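Local coordinates for protein 2-(acetamidomethylene)succinate hydrolase (Mesorhizobium loti, PDB 3KXP) that catalyses the last step of vitamin B6 degradation, hydrolysing (E)-2-(acetamidomethylene)succinate to succinic semialdehyde, acetate, ammonia and carbon dioxide, at residues T96-D101 and R129-G134. Residues are numbered along the deposited sequence; the frame is centred on the assembly and turned at random.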
# COMPACT_ATOMS: atom_id res chain seq x y z
N THR A 96 17.43 -10.03 6.63
CA THR A 96 18.52 -10.75 5.99
C THR A 96 18.25 -10.46 4.51
O THR A 96 17.40 -11.09 3.88
CB THR A 96 18.43 -12.28 6.23
OG1 THR A 96 18.62 -12.57 7.62
CG2 THR A 96 19.50 -13.01 5.42
N THR A 97 18.96 -9.47 3.97
CA THR A 97 18.80 -9.07 2.58
C THR A 97 19.70 -9.86 1.65
O THR A 97 20.93 -9.89 1.81
CB THR A 97 19.12 -7.58 2.40
OG1 THR A 97 20.50 -7.34 2.71
CG2 THR A 97 18.26 -6.73 3.33
N ILE A 98 19.10 -10.50 0.65
CA ILE A 98 19.85 -11.29 -0.31
C ILE A 98 19.41 -10.96 -1.73
O ILE A 98 18.23 -11.07 -2.07
CB ILE A 98 19.67 -12.81 -0.07
CG1 ILE A 98 20.19 -13.18 1.33
CG2 ILE A 98 20.42 -13.59 -1.13
CD1 ILE A 98 20.13 -14.67 1.68
N ALA A 99 20.36 -10.52 -2.55
CA ALA A 99 20.08 -10.20 -3.95
C ALA A 99 20.46 -11.43 -4.76
O ALA A 99 21.50 -12.04 -4.52
CB ALA A 99 20.90 -9.00 -4.39
N VAL A 100 19.64 -11.79 -5.74
CA VAL A 100 19.90 -12.98 -6.54
C VAL A 100 20.19 -12.73 -8.01
O VAL A 100 19.42 -12.05 -8.70
CB VAL A 100 18.70 -13.96 -6.49
CG1 VAL A 100 19.01 -15.22 -7.25
CG2 VAL A 100 18.33 -14.27 -5.04
N ASP A 101 21.29 -13.28 -8.49
CA ASP A 101 21.60 -13.18 -9.91
C ASP A 101 20.68 -14.25 -10.46
O ASP A 101 20.80 -15.42 -10.09
CB ASP A 101 23.06 -13.54 -10.18
CG ASP A 101 24.00 -12.38 -9.93
OD1 ASP A 101 25.23 -12.58 -9.98
OD2 ASP A 101 23.50 -11.26 -9.71
N ARG A 129 13.37 -22.48 -0.30
CA ARG A 129 13.44 -23.76 0.40
C ARG A 129 14.88 -24.09 0.81
O ARG A 129 15.13 -24.49 1.94
CB ARG A 129 12.93 -24.89 -0.50
CG ARG A 129 11.43 -24.98 -0.60
CD ARG A 129 11.03 -25.72 -1.86
NE ARG A 129 9.59 -25.81 -2.01
CZ ARG A 129 8.98 -26.12 -3.15
NH1 ARG A 129 9.71 -26.36 -4.24
NH2 ARG A 129 7.66 -26.20 -3.21
N THR A 130 15.81 -23.90 -0.12
CA THR A 130 17.22 -24.19 0.14
C THR A 130 17.80 -23.30 1.24
O THR A 130 18.64 -23.75 2.02
CB THR A 130 18.06 -24.03 -1.13
OG1 THR A 130 17.59 -24.96 -2.12
CG2 THR A 130 19.53 -24.30 -0.85
N LEU A 131 17.36 -22.05 1.30
CA LEU A 131 17.86 -21.15 2.32
C LEU A 131 17.24 -21.49 3.67
O LEU A 131 17.81 -21.18 4.72
CB LEU A 131 17.53 -19.70 1.97
CG LEU A 131 18.23 -19.10 0.74
CD1 LEU A 131 17.78 -17.65 0.58
CD2 LEU A 131 19.74 -19.19 0.90
N ALA A 132 16.08 -22.13 3.62
CA ALA A 132 15.33 -22.53 4.81
C ALA A 132 15.46 -21.54 5.96
O ALA A 132 15.88 -21.90 7.06
CB ALA A 132 15.80 -23.92 5.26
N ARG A 133 15.09 -20.29 5.71
CA ARG A 133 15.14 -19.25 6.73
C ARG A 133 13.76 -18.62 6.89
O ARG A 133 13.64 -17.50 7.37
CB ARG A 133 16.15 -18.17 6.37
CG ARG A 133 17.54 -18.71 6.06
CD ARG A 133 18.56 -17.59 5.93
NE ARG A 133 19.78 -18.06 5.28
CZ ARG A 133 20.87 -17.33 5.11
NH1 ARG A 133 20.91 -16.08 5.55
NH2 ARG A 133 21.93 -17.85 4.50
N GLY A 134 12.73 -19.35 6.48
CA GLY A 134 11.37 -18.84 6.58
C GLY A 134 10.90 -18.21 5.28
O GLY A 134 11.69 -18.01 4.36
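I98 and R133 account for most of the surface buried where strand 96-100, in the central mixed sheet of this alpha/beta-hydrolase fold, packs under the C-terminal end of helix 117-131 and the turn that follows it. Helices of this fold lie on a sheet through apolar side chains, and I98 and L131 give a small example: they reach toward each other tip to tip, with CD1 of I98 4.0 Å from CD1 of L131. In I98, CG1 lies anti to the carbonyl carbon (chi1 -61°) and chi2 is extended at -178°, which lifts CD1 off the sheet to the helix. L70, on the neighbouring strand 70-74, touches both side chains and continues the apolar layer.

A132 takes a positive phi (36°) as the chain leaves the helix, and the long side chain of R133, extended from CG to NE, reaches over to the strand. It crosses both T96 and I98 at about a right angle. One face of the guanidinium rests above CD1 of I98, displaced toward the rim of the group, and NH1 of R133 is 4.2 Å from CD1 of I98. The charge is met elsewhere, by a salt bridge from NH2 to OE1 of E64 on the adjacent strand 59-65, so the two hydrocarbon contacts pack around an arginine already paired. T96 divides its branches likewise: OG1 is hydrogen-bonded to the carbonyl O of G68, while CG2, anti to the backbone N, approaches the guanidinium obliquely and comes within 3.4 Å of NH1 of R133.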